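Local coordinates for cellulose-binding protein (Saccharophagus degradans, PDB 2X32) that binds a long polyisoprenoid diphosphate in a YceI-like domain and is implicated in plant cell wall breakdown, at residues V91-S105 against I117-I131. Sequence-based numbering, arbitrary orientation. Where two conformers were deposited one is given.
Sequences VAGLAVGEDMLVDVS and IDTQLNVQRLSATRI. With OTP ((2E,6E,10E,14E,18E,22E,26E)-3,7,11,15,19,23,27,31-octamethyldotriaconta-2,6,10,14,18,22,26,30-octaenyl trihydrogen diphosphate), chain C.
Val102 and Val123 press methyl against methyl, CG2 to CG2 at 3.8 Å, on the inner face of an antiparallel hairpin built from strands 99-109 and 115-125. The pair illustrates how a lipocalin-like YceI barrel makes one wall do two jobs. From Met100 and Val123 to Val104 and Thr119, hydrogen-bonded pairs send their side chains inward, and methyls pack both diagonally, Val102 on Val123 and Val104 on Leu121, and directly across, Val104 on Thr119. A chi1 of -53° sets Val104 CG1 anti to the carbonyl carbon, beside Leu121 CD1, and leaves Val104 CG2 against Thr119 CG2. Thr119, Leu121 and Val123 also make a trough for the lipid; Val123 CG2 comes within 3.8 Å of OTP C3. On the other face, polar pairs succeed one another. Asn122 ND2 donates to the anti lone pair of Asp99 OD2, Gln120 NE2 to the syn lone pair of Asp103 OD1, and Ser105 OG to Asp118 OD1 at 2.7 Å.

At the end of strand 115-125 Arg125 is the largest bump, pushing into the bend of residues 91-97. Its chain turns at chi3 (-71°), bringing Arg125 NE to Leu94 O at 2.9 Å and Arg125 NH2 to Val91 O at 3.0 Å, both carbonyls being met from above their planes. The Val96 side chain crosses that of Arg125 at about a right angle, CG2 of Val96 lying 3.7 Å from Arg125 CD, and Ile131 CG2 lies over one guanidinium face, toward its rim. Arg125 NH1 turns back to Ser127 O, 2.9 Å away and in the guanidinium plane. A leucine in place of Arg125 would probably leave the carbonyls of Val91, Leu94 and Ser127 without these donors and the 91-96 bend less firmly tied to the 126-128 turn. The chemistry is thus divided: an apolar inner face suits an isoprenoid tail, polar pairs tie the outer face, and one buried cation stitches helix 88-92 and the following loop to the turn after strand 115-125.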
loop_
_atom_site.group_PDB
_atom_site.type_symbol
_atom_site.label_atom_id
_atom_site.label_comp_id
_atom_site.label_asym_id
_atom_site.label_seq_id
_atom_site.Cartn_x
_atom_site.Cartn_y
_atom_site.Cartn_z
ATOM N N VAL A 91 18.514 -10.207 2.875
ATOM C CA VAL A 91 18.636 -8.794 2.473
ATOM C C VAL A 91 20.113 -8.354 2.602
ATOM O O VAL A 91 20.681 -7.746 1.697
ATOM C CB VAL A 91 17.727 -7.894 3.314
ATOM C CG1 VAL A 91 17.967 -6.447 2.968
ATOM C CG2 VAL A 91 16.256 -8.303 3.135
ATOM N N ALA A 92 20.758 -8.674 3.725
ATOM C CA ALA A 92 22.171 -8.339 3.920
ATOM C C ALA A 92 23.078 -8.935 2.848
ATOM O O ALA A 92 24.081 -8.327 2.478
ATOM C CB ALA A 92 22.629 -8.841 5.287
ATOM N N GLY A 93 22.731 -10.121 2.389
ATOM C CA GLY A 93 23.507 -10.815 1.400
ATOM C C GLY A 93 23.423 -10.324 -0.024
ATOM O O GLY A 93 24.242 -10.730 -0.851
ATOM N N LEU A 94 22.500 -9.427 -0.296
ATOM C CA LEU A 94 22.395 -8.837 -1.630
ATOM C C LEU A 94 23.562 -7.953 -1.878
ATOM O O LEU A 94 23.919 -7.108 -1.064
ATOM C CB LEU A 94 21.115 -8.012 -1.741
ATOM C CG LEU A 94 19.828 -8.763 -1.830
ATOM C CD1 LEU A 94 18.716 -7.721 -1.813
ATOM C CD2 LEU A 94 19.789 -9.483 -3.201
ATOM N N ALA A 95 24.219 -8.150 -3.009
ATOM C CA ALA A 95 25.246 -7.250 -3.432
ATOM C C ALA A 95 24.624 -5.969 -3.908
ATOM O O ALA A 95 23.450 -5.939 -4.308
ATOM C CB ALA A 95 26.069 -7.911 -4.576
ATOM N N VAL A 96 25.408 -4.892 -3.878
ATOM C CA VAL A 96 24.913 -3.634 -4.374
ATOM C C VAL A 96 24.528 -3.810 -5.844
ATOM O O VAL A 96 25.287 -4.372 -6.664
ATOM C CB VAL A 96 25.916 -2.501 -4.156
ATOM C CG1 VAL A 96 25.486 -1.246 -4.870
ATOM C CG2 VAL A 96 26.067 -2.263 -2.668
ATOM N N GLY A 97 23.299 -3.377 -6.153
ATOM C CA GLY A 97 22.691 -3.511 -7.470
ATOM C C GLY A 97 21.945 -4.839 -7.711
ATOM O O GLY A 97 21.215 -4.946 -8.685
ATOM N N GLU A 98 22.132 -5.829 -6.843
ATOM C CA GLU A 98 21.493 -7.140 -6.998
ATOM C C GLU A 98 20.035 -7.066 -6.511
ATOM O O GLU A 98 19.726 -6.373 -5.540
ATOM C CB GLU A 98 22.265 -8.185 -6.171
ATOM C CG GLU A 98 21.787 -9.676 -6.294
ATOM C CD GLU A 98 22.590 -10.721 -5.431
ATOM O OE1 GLU A 98 23.569 -10.414 -4.679
ATOM O OE2 GLU A 98 22.200 -11.925 -5.532
ATOM N N ASP A 99 19.161 -7.841 -7.145
ATOM C CA ASP A 99 17.790 -8.021 -6.699
ATOM C C ASP A 99 17.515 -9.455 -6.296
ATOM O O ASP A 99 18.300 -10.371 -6.580
ATOM C CB ASP A 99 16.833 -7.654 -7.811
ATOM C CG ASP A 99 16.570 -8.817 -8.758
ATOM O OD1 ASP A 99 17.504 -9.545 -9.229
ATOM O OD2 ASP A 99 15.428 -8.996 -9.041
ATOM N N MET A 100 16.404 -9.644 -5.629
ATOM C CA MET A 100 15.873 -10.964 -5.366
ATOM C C MET A 100 14.369 -10.862 -5.334
ATOM O O MET A 100 13.801 -9.795 -5.024
ATOM C CB MET A 100 16.401 -11.538 -4.062
ATOM C CG MET A 100 16.070 -10.692 -2.856
ATOM S SD MET A 100 16.933 -11.351 -1.440
ATOM C CE MET A 100 16.105 -10.387 -0.150
ATOM N N LEU A 101 13.719 -11.958 -5.663
ATOM C CA LEU A 101 12.270 -12.119 -5.522
ATOM C C LEU A 101 11.979 -12.745 -4.165
ATOM O O LEU A 101 12.625 -13.763 -3.784
ATOM C CB LEU A 101 11.733 -13.031 -6.620
ATOM C CG LEU A 101 11.974 -12.583 -8.014
ATOM C CD1 LEU A 101 11.420 -13.675 -9.044
ATOM C CD2 LEU A 101 11.344 -11.219 -8.223
ATOM N N VAL A 102 10.980 -12.226 -3.471
ATOM C CA VAL A 102 10.583 -12.760 -2.158
ATOM C C VAL A 102 9.098 -13.036 -2.210
ATOM O O VAL A 102 8.329 -12.139 -2.486
ATOM C CB VAL A 102 10.898 -11.736 -1.016
ATOM C CG1 VAL A 102 10.657 -12.326 0.398
ATOM C CG2 VAL A 102 12.343 -11.231 -1.090
ATOM N N ASP A 103 8.688 -14.274 -1.992
ATOM C CA ASP A 103 7.277 -14.660 -1.917
ATOM C C ASP A 103 6.839 -14.433 -0.472
ATOM O O ASP A 103 7.417 -15.051 0.438
ATOM C CB ASP A 103 7.158 -16.121 -2.280
ATOM C CG ASP A 103 7.527 -16.400 -3.741
ATOM O OD1 ASP A 103 7.162 -15.568 -4.582
ATOM O OD2 ASP A 103 8.145 -17.456 -3.972
ATOM N N VAL A 104 5.945 -13.478 -0.277
ATOM C CA VAL A 104 5.478 -13.070 1.065
ATOM C C VAL A 104 4.032 -13.405 1.311
ATOM O O VAL A 104 3.215 -13.420 0.419
ATOM C CB VAL A 104 5.702 -11.545 1.292
ATOM C CG1 VAL A 104 7.114 -11.127 1.015
ATOM C CG2 VAL A 104 4.746 -10.686 0.464
ATOM N N SER A 105 3.712 -13.606 2.600
ATOM C CA SER A 105 2.362 -13.606 3.077
ATOM C C SER A 105 2.316 -12.368 3.969
ATOM O O SER A 105 2.852 -12.372 5.107
ATOM C CB SER A 105 2.054 -14.854 3.912
ATOM O OG SER A 105 2.051 -15.955 3.055
ATOM N N ILE A 117 -2.106 -11.012 2.087
ATOM C CA ILE A 117 -1.781 -10.809 0.648
ATOM C C ILE A 117 -0.617 -11.700 0.357
ATOM O O ILE A 117 0.469 -11.527 0.898
ATOM C CB ILE A 117 -1.444 -9.342 0.352
ATOM C CG1 ILE A 117 -2.640 -8.464 0.673
ATOM C CG2 ILE A 117 -0.928 -9.180 -1.148
ATOM C CD1 ILE A 117 -2.318 -7.013 0.500
ATOM N N ASP A 118 -0.862 -12.729 -0.457
ATOM C CA ASP A 118 0.169 -13.637 -0.909
ATOM C C ASP A 118 0.680 -13.086 -2.242
ATOM O O ASP A 118 -0.039 -13.080 -3.246
ATOM C CB ASP A 118 -0.418 -15.057 -1.098
ATOM C CG ASP A 118 -0.776 -15.703 0.221
ATOM O OD1 ASP A 118 0.139 -15.823 1.083
ATOM O OD2 ASP A 118 -1.968 -16.110 0.397
ATOM N N THR A 119 1.877 -12.531 -2.229
ATOM C CA THR A 119 2.381 -11.873 -3.450
ATOM C C THR A 119 3.888 -11.974 -3.473
ATOM O O THR A 119 4.540 -12.455 -2.539
ATOM C CB THR A 119 1.920 -10.422 -3.536
ATOM O OG1 THR A 119 2.084 -9.915 -4.880
ATOM C CG2 THR A 119 2.709 -9.541 -2.554
ATOM N N GLN A 120 4.486 -11.492 -4.546
ATOM C CA GLN A 120 5.911 -11.551 -4.714
ATOM C C GLN A 120 6.443 -10.112 -4.769
ATOM O O GLN A 120 5.874 -9.259 -5.483
ATOM C CB GLN A 120 6.226 -12.266 -6.036
ATOM C CG GLN A 120 7.609 -12.602 -6.202
ATOM C CD GLN A 120 7.731 -13.550 -7.433
ATOM O OE1 GLN A 120 7.517 -13.087 -8.568
ATOM N NE2 GLN A 120 7.926 -14.863 -7.229
ATOM N N LEU A 121 7.476 -9.878 -3.977
ATOM C CA LEU A 121 8.149 -8.579 -3.915
ATOM C C LEU A 121 9.501 -8.670 -4.570
ATOM O O LEU A 121 10.153 -9.723 -4.574
ATOM C CB LEU A 121 8.319 -8.087 -2.489
ATOM C CG LEU A 121 7.009 -8.025 -1.686
ATOM C CD1 LEU A 121 7.306 -7.517 -0.223
ATOM C CD2 LEU A 121 5.925 -7.159 -2.335
ATOM N N ASN A 122 9.892 -7.547 -5.189
ATOM C CA ASN A 122 11.207 -7.351 -5.706
ATOM C C ASN A 122 11.976 -6.510 -4.693
ATOM O O ASN A 122 11.504 -5.446 -4.282
ATOM C CB ASN A 122 11.177 -6.646 -7.064
ATOM C CG ASN A 122 12.531 -6.606 -7.697
ATOM O OD1 ASN A 122 13.388 -5.758 -7.329
ATOM N ND2 ASN A 122 12.795 -7.549 -8.649
ATOM N N VAL A 123 13.110 -7.035 -4.240
ATOM C CA VAL A 123 13.975 -6.337 -3.325
ATOM C C VAL A 123 15.320 -6.129 -3.999
ATOM O O VAL A 123 15.957 -7.099 -4.421
ATOM C CB VAL A 123 14.175 -7.124 -2.027
ATOM C CG1 VAL A 123 15.159 -6.341 -1.042
ATOM C CG2 VAL A 123 12.817 -7.453 -1.367
ATOM N N GLN A 124 15.745 -4.891 -4.107
ATOM C CA GLN A 124 17.022 -4.579 -4.746
ATOM C C GLN A 124 17.862 -3.731 -3.816
ATOM O O GLN A 124 17.361 -2.741 -3.229
ATOM C CB GLN A 124 16.808 -3.858 -6.067
ATOM C CG GLN A 124 18.133 -3.653 -6.828
ATOM C CD GLN A 124 17.967 -2.907 -8.162
ATOM O OE1 GLN A 124 17.072 -2.074 -8.345
ATOM N NE2 GLN A 124 18.879 -3.187 -9.053
ATOM N N ARG A 125 19.138 -4.097 -3.671
ATOM C CA ARG A 125 20.060 -3.285 -2.889
ATOM C C ARG A 125 20.589 -2.128 -3.735
ATOM O O ARG A 125 21.088 -2.320 -4.849
ATOM C CB ARG A 125 21.244 -4.091 -2.341
ATOM C CG ARG A 125 22.183 -3.209 -1.553
ATOM C CD ARG A 125 23.327 -3.949 -0.913
ATOM N NE ARG A 125 22.849 -4.783 0.201
ATOM C CZ ARG A 125 22.482 -4.316 1.387
ATOM N NH1 ARG A 125 22.555 -3.018 1.698
ATOM N NH2 ARG A 125 21.997 -5.160 2.293
ATOM N N LEU A 126 20.480 -0.912 -3.213
ATOM C CA LEU A 126 20.981 0.247 -3.890
ATOM C C LEU A 126 22.308 0.761 -3.410
ATOM O O LEU A 126 23.051 1.404 -4.164
ATOM C CB LEU A 126 19.939 1.369 -3.809
ATOM C CG LEU A 126 18.554 1.083 -4.346
ATOM C CD1 LEU A 126 17.708 2.343 -4.235
ATOM C CD2 LEU A 126 18.580 0.626 -5.780
ATOM N N SER A 127 22.635 0.492 -2.141
ATOM C CA SER A 127 23.895 0.922 -1.557
ATOM C C SER A 127 24.127 0.060 -0.313
ATOM O O SER A 127 23.314 -0.824 0.014
ATOM C CB SER A 127 23.774 2.365 -1.091
ATOM O OG SER A 127 22.998 2.498 0.102
ATOM N N ALA A 128 25.190 0.361 0.440
ATOM C CA ALA A 128 25.459 -0.389 1.671
ATOM C C ALA A 128 24.379 -0.252 2.712
ATOM O O ALA A 128 24.260 -1.124 3.558
ATOM C CB ALA A 128 26.812 0.011 2.285
ATOM N N THR A 129 23.548 0.805 2.637
ATOM C CA THR A 129 22.506 1.051 3.617
ATOM C C THR A 129 21.086 1.120 3.058
ATOM O O THR A 129 20.136 1.129 3.840
ATOM C CB THR A 129 22.740 2.377 4.330
ATOM O OG1 THR A 129 22.854 3.387 3.339
ATOM C CG2 THR A 129 24.050 2.344 5.114
ATOM N N ARG A 130 20.900 1.124 1.746
ATOM C CA ARG A 130 19.575 1.435 1.186
ATOM C C ARG A 130 19.073 0.322 0.311
ATOM O O ARG A 130 19.840 -0.214 -0.472
ATOM C CB ARG A 130 19.640 2.728 0.366
ATOM C CG ARG A 130 18.335 3.288 -0.090
ATOM C CD ARG A 130 18.589 4.601 -0.874
ATOM N NE ARG A 130 17.399 5.295 -1.314
ATOM C CZ ARG A 130 16.654 6.086 -0.558
ATOM N NH1 ARG A 130 16.857 6.246 0.740
ATOM N NH2 ARG A 130 15.643 6.707 -1.092
ATOM N N ILE A 131 17.799 -0.029 0.484
ATOM C CA ILE A 131 17.162 -1.012 -0.348
ATOM C C ILE A 131 15.857 -0.450 -0.903
ATOM O O ILE A 131 15.262 0.478 -0.338
ATOM C CB ILE A 131 16.931 -2.345 0.427
ATOM C CG1 ILE A 131 15.879 -2.124 1.495
ATOM C CG2 ILE A 131 18.255 -2.956 0.951
ATOM C CD1 ILE A 131 15.507 -3.399 2.265
HETATM O O7 OTP C . -17.463 10.766 -12.461
HETATM P P2 OTP C . -17.583 11.825 -11.397
HETATM O O5 OTP C . -19.001 12.342 -11.238
HETATM O O6 OTP C . -16.530 12.899 -11.464
HETATM O O4 OTP C . -17.332 10.991 -9.996
HETATM P P1 OTP C . -16.061 11.112 -9.006
HETATM O O2 OTP C . -14.964 10.302 -9.669
HETATM O O3 OTP C . -15.830 12.494 -8.430
HETATM O O1 OTP C . -16.368 10.180 -7.718
HETATM C C40 OTP C . -16.377 8.753 -7.924
HETATM C C39 OTP C . -15.299 8.078 -7.066
HETATM C C37 OTP C . -14.465 7.168 -7.532
HETATM C C38 OTP C . -14.370 6.654 -8.974
HETATM C C36 OTP C . -13.465 6.518 -6.580
HETATM C C35 OTP C . -13.777 5.089 -6.221
HETATM C C34 OTP C . -12.664 4.486 -5.342
HETATM C C32 OTP C . -12.253 3.213 -5.370
HETATM C C33 OTP C . -12.774 2.226 -6.359
HETATM C C31 OTP C . -11.076 2.833 -4.459
HETATM C C30 OTP C . -11.272 1.701 -3.482
HETATM C C29 OTP C . -9.990 1.370 -2.727
HETATM C C27 OTP C . -9.621 0.143 -2.374
HETATM C C28 OTP C . -10.470 -1.112 -2.563
HETATM C C26 OTP C . -8.259 -0.121 -1.771
HETATM C C25 OTP C . -7.318 1.060 -1.664
HETATM C C24 OTP C . -5.841 0.682 -1.457
HETATM C C22 OTP C . -5.178 0.706 -0.303
HETATM C C23 OTP C . -5.705 1.241 1.005
HETATM C C21 OTP C . -3.757 0.222 -0.302
HETATM C C20 OTP C . -3.565 -1.121 0.451
HETATM C C19 OTP C . -2.112 -1.594 0.507
HETATM C C17 OTP C . -1.572 -2.574 -0.217
HETATM C C18 OTP C . -2.306 -3.527 -1.094
HETATM C C16 OTP C . -0.065 -2.771 -0.158
HETATM C C15 OTP C . 0.326 -4.131 0.343
HETATM C C14 OTP C . 1.784 -4.183 0.728
HETATM C C12 OTP C . 2.592 -5.259 0.567
HETATM C C13 OTP C . 2.108 -6.545 -0.101
HETATM C C11 OTP C . 4.018 -5.263 1.015
HETATM C C10 OTP C . 4.601 -3.989 1.478
HETATM C C9 OTP C . 6.118 -3.971 1.676
HETATM C C7 OTP C . 6.776 -3.999 2.847
HETATM C C8 OTP C . 6.149 -3.926 4.224
HETATM C C6 OTP C . 8.285 -4.062 2.804
HETATM C C5 OTP C . 8.853 -5.458 2.970
HETATM C C4 OTP C . 10.353 -5.475 3.022
HETATM C C2 OTP C . 11.095 -6.445 2.480
HETATM C C3 OTP C . 10.641 -7.670 1.764
HETATM C C1 OTP C . 12.587 -6.348 2.632
#